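DNA replication protein DnaC (Aquifex aeolicus, PDB 3ECC) is a bacterial helicase loader in the initiation of DNA replication that probably binds ATP, with magnesium, at a P-loop site. Local coordinates at residues D157-R161 / L162-V166; I126-R129 / Y130-K134; D74-D77 / L78-L82. All blocks are in the same frame, centred on the assembly; numbering follows the deposited sequence.

Contact 1: D157-R161 / L162-V166; sequences DLASR and LGENV
Leu-158 and Leu-162, one turn apart, lie side by side and point the same way. A chi1 of -76° directs the isobutyl end of Leu-162 so that its CD1 runs beside CD1 of Leu-158, 3.7 Å away. This is the tight side of the bend: Leu-162 presses on Leu-109, Leu-114 and Ile-122, Leu-158 on Thr-140 and Val-167. The bond from Leu-162 N to Leu-158 O is weak and bent. Firmer is Gly-163 N to Ala-159 O at 2.7 Å, the donor standing above the carbonyl plane, 39° out of it. Here helix 153-162 gives way to helix 164-173: Gly-163 leaves helical geometry with positive phi (107°) and at once serves as N-cap of the next helix, a one-residue joint between two helices of the P-loop NTPase fold. The solvent side is looser. There Glu-164, exposed and bent at chi2, folds its carboxylate back until OE2 is 3.5 Å from Ala-159 CB, a contact without polar pairing. Arg-161 has its own place, facing strand 136-141: its extended chain touches Thr-140, NH2 reaches Asn-141 O weakly, and NH1 forms a salt bridge with Asp-157 OD2 at 2.8 Å. Its side chain lies about 10 Å from the bound beryllium trifluoride, and Asn-141 itself belongs to the pocket of that ion.

Contact 2: I126-R129 / Y130-K134; sequences ITYR and YNNLK
A chi1 of -172° stretches the Tyr-128 ring away from its own amide and along the helix end, while in Asn-132 a chi1 of -50° turns the amide to meet it. Asn-132 ND2 stands over one ring face, displaced toward the rim, with ring and amide planes 63° apart; the phenol OH is held by Asn-100 OD1. Arg-129 bends at chi3 and brings its guanidinium under Lys-134, whose CB sits over the centre of one face, 3.5 Å from Arg-129 CZ. Thr-127 and Asn-131 run alongside each other, CG2 of Thr-127 beside ND2 of Asn-131, and Thr-127 OG1 turns back to Ser-123 O. Backbone bonds run from Tyr-130 N to Ile-126 O and from Asn-131 N to Thr-127 O, both 2.8 Å, then from Asn-132 N to Tyr-128 O at 2.9 Å. Asn-132 is the first residue outside helical geometry, and Leu-133 follows with positive phi, turning the chain from helix 116-131 into strand 136-141 of a beta-alpha-beta unit. Arg-129 NH2 is hydrogen-bonded to Ser-135 O and Ser-101 O. A buried guanidinium that donates to backbone carbonyls, with an aliphatic carbon covering one face, is thus fixed in its rotation, and the carbonyl dipoles would be expected to offset part of its charge.

Contact 3: D74-D77 / L78-L82; sequences DTKD and LIFRL
Leu-78 N donates to Asp-74 O at 2.7 Å, nearly along the C=O axis, the first rung of helix 75-86. Asp-74 grips that start a second time with its side chain: as N-cap residue it takes Asp-77 N on OD2 at 3.0 Å, reached from the anti side of the carboxylate and 17° out of its plane. Carbonyl and carboxylate of one residue thus engage two successive amides of the first turn. The ladder continues from Ile-79 N to Thr-75 O and from Phe-80 N to Lys-76 O, the latter almost straight, and goes on through a longer bond from Arg-81 N to Asp-77 O at 3.2 Å. Two pairs of side chains four residues apart run together. In Thr-75 a chi1 of -49° sends the methyl CG2 toward Ile-79 CD1, 3.8 Å away on the buried side, while its hydroxyl is hydrogen-bonded to Asp-107 O. On the exposed side the extended Lys-76 passes beside the Phe-80 ring, CG meeting CE2 at 3.8 Å. Asp-77 and Arg-81 cross instead: Asp-77 OD2 and Arg-81 NH2 make only a long salt bridge of 3.7 Å, with carboxylate and guanidinium planes 73° apart, and would be expected to attract each other without a close, paired geometry. The Asp-74 side chain lies about 7 Å from the bound magnesium ion and touches Asp-108, a magnesium-binding residue, so the cap stands beside the nucleotide site. Helix 75-86 follows directly on edge strand 71-74, with Leu-78 and Arg-81 resting on Phe-73 of that strand and on Phe-94 of helix 93-99, while Ile-79 packs against Trp-117, Gln-118 and Ile-122 of helix 116-131.

From the N terminus the chain meets contact 3 first, at the start of helix 75-86 beyond edge strand 71-74, then contact 2, where helix 116-131 ends before strand 136-141, and last contact 1, between helices 153-162 and 164-173. Each joins adjacent segments and closes only a local turn; the three follow in series, neither nested nor crossed. Contacts 1 and 2 touch directly, Val-166 CG1 lying 3.7 Å from Ile-126 CD1, whereas contact 3 stays about 7 Å from either at the nearest atoms. Helix 116-131 is the common partner: Ile-122 receives both Leu-162 of contact 1 and Ile-79 of contact 3.

Contact 1: D157-R161 / L162-V166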
loop_
_atom_site.group_PDB
_atom_site.type_symbol
_atom_site.label_atom_id
_atom_site.label_comp_id
_atom_site.label_asym_id
_atom_site.label_seq_id
_atom_site.Cartn_x
_atom_site.Cartn_y
_atom_site.Cartn_z
ATOM N N ASP A 157 0.969 -1.903 -16.550
ATOM C CA ASP A 157 2.087 -1.041 -16.190
ATOM C C ASP A 157 2.702 -1.488 -14.867
ATOM O O ASP A 157 3.919 -1.523 -14.721
ATOM C CB ASP A 157 1.622 0.409 -16.097
ATOM C CG ASP A 157 2.772 1.389 -15.964
ATOM O OD1 ASP A 157 3.634 1.453 -16.872
ATOM O OD2 ASP A 157 2.786 2.131 -14.962
ATOM N N LEU A 158 1.849 -1.838 -13.907
ATOM C CA LEU A 158 2.290 -2.443 -12.651
ATOM C C LEU A 158 2.902 -3.821 -12.838
ATOM O O LEU A 158 3.898 -4.155 -12.202
ATOM C CB LEU A 158 1.120 -2.552 -11.672
ATOM C CG LEU A 158 1.117 -1.660 -10.430
ATOM C CD1 LEU A 158 2.222 -2.077 -9.440
ATOM C CD2 LEU A 158 1.219 -0.178 -10.813
ATOM N N ALA A 159 2.288 -4.618 -13.708
ATOM C CA ALA A 159 2.748 -5.975 -13.979
ATOM C C ALA A 159 4.095 -5.998 -14.681
ATOM O O ALA A 159 4.820 -6.988 -14.604
ATOM C CB ALA A 159 1.719 -6.724 -14.802
ATOM N N SER A 160 4.426 -4.909 -15.371
ATOM C CA SER A 160 5.686 -4.823 -16.099
ATOM C C SER A 160 6.879 -4.857 -15.150
ATOM O O SER A 160 7.926 -5.412 -15.481
ATOM C CB SER A 160 5.724 -3.560 -16.959
ATOM O OG SER A 160 5.663 -2.400 -16.151
ATOM N N ARG A 161 6.709 -4.269 -13.969
ATOM C CA ARG A 161 7.797 -4.165 -13.001
ATOM C C ARG A 161 7.663 -5.107 -11.809
ATOM O O ARG A 161 8.576 -5.209 -10.994
ATOM C CB ARG A 161 7.962 -2.718 -12.525
ATOM C CG ARG A 161 6.660 -1.977 -12.278
ATOM C CD ARG A 161 6.874 -0.461 -12.274
ATOM N NE ARG A 161 5.758 0.251 -11.640
ATOM C CZ ARG A 161 4.932 1.091 -12.270
ATOM N NH1 ARG A 161 5.095 1.352 -13.564
ATOM N NH2 ARG A 161 3.942 1.674 -11.600
ATOM N N LEU A 162 6.527 -5.796 -11.714
ATOM C CA LEU A 162 6.258 -6.696 -10.587
ATOM C C LEU A 162 5.932 -8.109 -11.034
ATOM O O LEU A 162 6.171 -9.064 -10.301
ATOM C CB LEU A 162 5.106 -6.168 -9.724
ATOM C CG LEU A 162 5.325 -4.995 -8.766
ATOM C CD1 LEU A 162 4.120 -4.838 -7.850
ATOM C CD2 LEU A 162 6.584 -5.196 -7.947
ATOM N N GLY A 163 5.370 -8.232 -12.232
ATOM C CA GLY A 163 4.906 -9.515 -12.742
ATOM C C GLY A 163 3.395 -9.593 -12.726
ATOM O O GLY A 163 2.745 -8.913 -11.936
ATOM N N GLU A 164 2.837 -10.425 -13.605
ATOM C CA GLU A 164 1.386 -10.628 -13.703
ATOM C C GLU A 164 0.783 -11.276 -12.458
ATOM O O GLU A 164 -0.295 -10.891 -12.017
ATOM C CB GLU A 164 1.057 -11.501 -14.917
ATOM C CG GLU A 164 1.366 -10.872 -16.262
ATOM C CD GLU A 164 0.418 -9.727 -16.608
ATOM O OE1 GLU A 164 -0.701 -9.675 -16.040
ATOM O OE2 GLU A 164 0.797 -8.876 -17.449
ATOM N N ASN A 165 1.482 -12.272 -11.914
ATOM C CA ASN A 165 1.029 -13.015 -10.731
ATOM C C ASN A 165 0.706 -12.089 -9.553
ATOM O O ASN A 165 -0.376 -12.167 -8.960
ATOM C CB ASN A 165 2.094 -14.048 -10.327
ATOM C CG ASN A 165 1.542 -15.166 -9.442
ATOM O OD1 ASN A 165 0.379 -15.548 -9.551
ATOM N ND2 ASN A 165 2.394 -15.714 -8.582
ATOM N N VAL A 166 1.637 -11.186 -9.255
ATOM C CA VAL A 166 1.512 -10.257 -8.131
ATOM C C VAL A 166 0.358 -9.254 -8.315
ATOM O O VAL A 166 -0.517 -9.134 -7.451
ATOM C CB VAL A 166 2.850 -9.517 -7.884
ATOM C CG1 VAL A 166 2.683 -8.410 -6.887
ATOM C CG2 VAL A 166 3.892 -10.495 -7.397
#

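Contact 2: I126-R129 / Y130-K134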
loop_
_atom_site.group_PDB
_atom_site.type_symbol
_atom_site.label_atom_id
_atom_site.label_comp_id
_atom_site.label_asym_id
_atom_site.label_seq_id
_atom_site.Cartn_x
_atom_site.Cartn_y
_atom_site.Cartn_z
ATOM N N ILE A 126 3.593 -10.466 -0.732
ATOM C CA ILE A 126 2.243 -10.312 -1.253
ATOM C C ILE A 126 1.485 -11.647 -1.387
ATOM O O ILE A 126 0.283 -11.726 -1.095
ATOM C CB ILE A 126 2.254 -9.533 -2.580
ATOM C CG1 ILE A 126 2.469 -8.051 -2.282
ATOM C CG2 ILE A 126 0.955 -9.743 -3.343
ATOM C CD1 ILE A 126 3.120 -7.292 -3.388
ATOM N N THR A 127 2.184 -12.693 -1.809
ATOM C CA THR A 127 1.577 -14.022 -1.898
ATOM C C THR A 127 1.204 -14.552 -0.499
ATOM O O THR A 127 0.145 -15.150 -0.303
ATOM C CB THR A 127 2.508 -15.002 -2.643
ATOM O OG1 THR A 127 2.776 -14.483 -3.947
ATOM C CG2 THR A 127 1.877 -16.354 -2.777
ATOM N N TYR A 128 2.075 -14.305 0.472
ATOM C CA TYR A 128 1.815 -14.691 1.849
ATOM C C TYR A 128 0.570 -13.990 2.392
ATOM O O TYR A 128 -0.318 -14.634 2.961
ATOM C CB TYR A 128 3.020 -14.361 2.716
ATOM C CG TYR A 128 2.934 -14.894 4.114
ATOM C CD1 TYR A 128 3.401 -16.177 4.426
ATOM C CD2 TYR A 128 2.394 -14.121 5.136
ATOM C CE1 TYR A 128 3.323 -16.674 5.723
ATOM C CE2 TYR A 128 2.310 -14.606 6.436
ATOM C CZ TYR A 128 2.774 -15.881 6.727
ATOM O OH TYR A 128 2.690 -16.352 8.016
ATOM N N ARG A 129 0.499 -12.679 2.180
ATOM C CA ARG A 129 -0.609 -11.869 2.679
ATOM C C ARG A 129 -1.881 -12.090 1.878
ATOM O O ARG A 129 -2.975 -11.872 2.386
ATOM C CB ARG A 129 -0.224 -10.387 2.700
ATOM C CG ARG A 129 0.890 -10.078 3.701
ATOM C CD ARG A 129 1.256 -8.605 3.743
ATOM N NE ARG A 129 0.244 -7.805 4.437
ATOM C CZ ARG A 129 0.051 -7.819 5.753
ATOM N NH1 ARG A 129 0.801 -8.596 6.527
ATOM N NH2 ARG A 129 -0.907 -7.072 6.296
ATOM N N TYR A 130 -1.729 -12.534 0.631
ATOM C CA TYR A 130 -2.855 -13.024 -0.184
ATOM C C TYR A 130 -3.400 -14.359 0.346
ATOM O O TYR A 130 -4.609 -14.529 0.490
ATOM C CB TYR A 130 -2.429 -13.183 -1.650
ATOM C CG TYR A 130 -3.493 -13.747 -2.572
ATOM C CD1 TYR A 130 -4.534 -12.949 -3.033
ATOM C CD2 TYR A 130 -3.445 -15.071 -3.004
ATOM C CE1 TYR A 130 -5.509 -13.456 -3.885
ATOM C CE2 TYR A 130 -4.418 -15.586 -3.854
ATOM C CZ TYR A 130 -5.444 -14.774 -4.290
ATOM O OH TYR A 130 -6.413 -15.271 -5.128
ATOM N N ASN A 131 -2.509 -15.302 0.632
ATOM C CA ASN A 131 -2.932 -16.629 1.089
ATOM C C ASN A 131 -3.500 -16.638 2.507
ATOM O O ASN A 131 -4.409 -17.416 2.817
ATOM C CB ASN A 131 -1.782 -17.633 0.983
ATOM C CG ASN A 131 -1.324 -17.845 -0.442
ATOM O OD1 ASN A 131 -2.112 -17.742 -1.385
ATOM N ND2 ASN A 131 -0.039 -18.129 -0.609
ATOM N N ASN A 132 -2.952 -15.778 3.363
ATOM C CA ASN A 132 -3.322 -15.763 4.778
ATOM C C ASN A 132 -4.212 -14.583 5.141
ATOM O O ASN A 132 -4.293 -14.198 6.301
ATOM C CB ASN A 132 -2.071 -15.788 5.665
ATOM C CG ASN A 132 -1.091 -16.898 5.272
ATOM O OD1 ASN A 132 -1.372 -17.714 4.401
ATOM N ND2 ASN A 132 0.059 -16.926 5.921
ATOM N N LEU A 133 -4.881 -14.023 4.136
ATOM C CA LEU A 133 -5.874 -12.962 4.324
ATOM C C LEU A 133 -5.372 -11.855 5.231
ATOM O O LEU A 133 -6.027 -11.464 6.194
ATOM C CB LEU A 133 -7.208 -13.531 4.833
ATOM C CG LEU A 133 -7.868 -14.635 3.999
ATOM C CD1 LEU A 133 -9.041 -15.235 4.737
ATOM C CD2 LEU A 133 -8.294 -14.136 2.631
ATOM N N LYS A 134 -4.204 -11.335 4.911
ATOM C CA LYS A 134 -3.622 -10.275 5.697
ATOM C C LYS A 134 -3.796 -8.959 4.946
ATOM O O LYS A 134 -3.215 -8.763 3.887
ATOM C CB LYS A 134 -2.152 -10.581 5.958
ATOM C CG LYS A 134 -1.916 -11.795 6.857
ATOM C CD LYS A 134 -1.898 -11.413 8.321
ATOM C CE LYS A 134 -2.063 -12.618 9.215
ATOM N NZ LYS A 134 -2.515 -12.174 10.561
#

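Contact 3: D74-D77 / L78-L82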
loop_
_atom_site.group_PDB
_atom_site.type_symbol
_atom_site.label_atom_id
_atom_site.label_comp_id
_atom_site.label_asym_id
_atom_site.label_seq_id
_atom_site.Cartn_x
_atom_site.Cartn_y
_atom_site.Cartn_z
ATOM N N ASP A 74 8.190 2.315 3.631
ATOM C CA ASP A 74 8.556 2.591 2.259
ATOM C C ASP A 74 9.016 1.257 1.712
ATOM O O ASP A 74 9.731 0.515 2.388
ATOM C CB ASP A 74 9.689 3.619 2.174
ATOM C CG ASP A 74 10.167 3.855 0.745
ATOM O OD1 ASP A 74 9.488 4.583 -0.009
ATOM O OD2 ASP A 74 11.223 3.311 0.377
ATOM N N THR A 75 8.581 0.942 0.502
ATOM C CA THR A 75 8.812 -0.372 -0.062
ATOM C C THR A 75 10.293 -0.647 -0.286
ATOM O O THR A 75 10.789 -1.737 0.024
ATOM C CB THR A 75 8.037 -0.543 -1.354
ATOM O OG1 THR A 75 6.680 -0.136 -1.133
ATOM C CG2 THR A 75 8.061 -1.990 -1.788
ATOM N N LYS A 76 11.005 0.347 -0.798
ATOM C CA LYS A 76 12.437 0.203 -1.004
ATOM C C LYS A 76 13.159 0.074 0.335
ATOM O O LYS A 76 14.048 -0.762 0.487
ATOM C CB LYS A 76 12.983 1.380 -1.803
ATOM C CG LYS A 76 13.938 0.971 -2.877
ATOM C CD LYS A 76 13.947 1.985 -4.001
ATOM C CE LYS A 76 14.800 1.487 -5.150
ATOM N NZ LYS A 76 14.496 2.196 -6.436
ATOM N N ASP A 77 12.741 0.882 1.308
ATOM C CA ASP A 77 13.292 0.831 2.661
ATOM C C ASP A 77 13.032 -0.508 3.327
ATOM O O ASP A 77 13.907 -1.029 4.009
ATOM C CB ASP A 77 12.731 1.972 3.528
ATOM C CG ASP A 77 13.218 1.909 4.960
ATOM O OD1 ASP A 77 14.444 1.905 5.167
ATOM O OD2 ASP A 77 12.376 1.845 5.875
ATOM N N LEU A 78 11.839 -1.067 3.122
ATOM C CA LEU A 78 11.503 -2.381 3.682
ATOM C C LEU A 78 12.338 -3.487 3.057
ATOM O O LEU A 78 12.825 -4.372 3.751
ATOM C CB LEU A 78 10.009 -2.700 3.527
ATOM C CG LEU A 78 9.504 -4.043 4.082
ATOM C CD1 LEU A 78 9.659 -4.146 5.600
ATOM C CD2 LEU A 78 8.059 -4.274 3.691
ATOM N N ILE A 79 12.530 -3.400 1.744
ATOM C CA ILE A 79 13.286 -4.393 0.994
ATOM C C ILE A 79 14.775 -4.404 1.350
ATOM O O ILE A 79 15.337 -5.469 1.580
ATOM C CB ILE A 79 13.063 -4.218 -0.521
ATOM C CG1 ILE A 79 11.723 -4.838 -0.905
ATOM C CG2 ILE A 79 14.194 -4.840 -1.332
ATOM C CD1 ILE A 79 11.141 -4.252 -2.149
ATOM N N PHE A 80 15.391 -3.223 1.427
ATOM C CA PHE A 80 16.804 -3.105 1.832
ATOM C C PHE A 80 17.049 -3.620 3.255
ATOM O O PHE A 80 18.085 -4.229 3.528
ATOM C CB PHE A 80 17.314 -1.653 1.712
ATOM C CG PHE A 80 17.638 -1.228 0.302
ATOM C CD1 PHE A 80 18.489 -1.983 -0.495
ATOM C CD2 PHE A 80 17.116 -0.050 -0.219
ATOM C CE1 PHE A 80 18.788 -1.585 -1.799
ATOM C CE2 PHE A 80 17.410 0.353 -1.516
ATOM C CZ PHE A 80 18.250 -0.413 -2.306
ATOM N N ARG A 81 16.104 -3.354 4.155
ATOM C CA ARG A 81 16.179 -3.852 5.525
ATOM C C ARG A 81 16.209 -5.369 5.526
ATOM O O ARG A 81 17.151 -5.982 6.031
ATOM C CB ARG A 81 14.971 -3.394 6.335
ATOM C CG ARG A 81 15.100 -2.037 6.969
ATOM C CD ARG A 81 14.205 -1.972 8.181
ATOM N NE ARG A 81 13.599 -0.657 8.359
ATOM C CZ ARG A 81 12.752 -0.357 9.339
ATOM N NH1 ARG A 81 12.412 -1.279 10.230
ATOM N NH2 ARG A 81 12.241 0.866 9.428
ATOM N N LEU A 82 15.169 -5.966 4.947
ATOM C CA LEU A 82 15.019 -7.410 4.908
ATOM C C LEU A 82 16.178 -8.104 4.211
ATOM O O LEU A 82 16.745 -9.039 4.765
ATOM C CB LEU A 82 13.705 -7.800 4.241
ATOM C CG LEU A 82 12.440 -7.546 5.059
ATOM C CD1 LEU A 82 11.209 -7.644 4.169
ATOM C CD2 LEU A 82 12.338 -8.498 6.250
#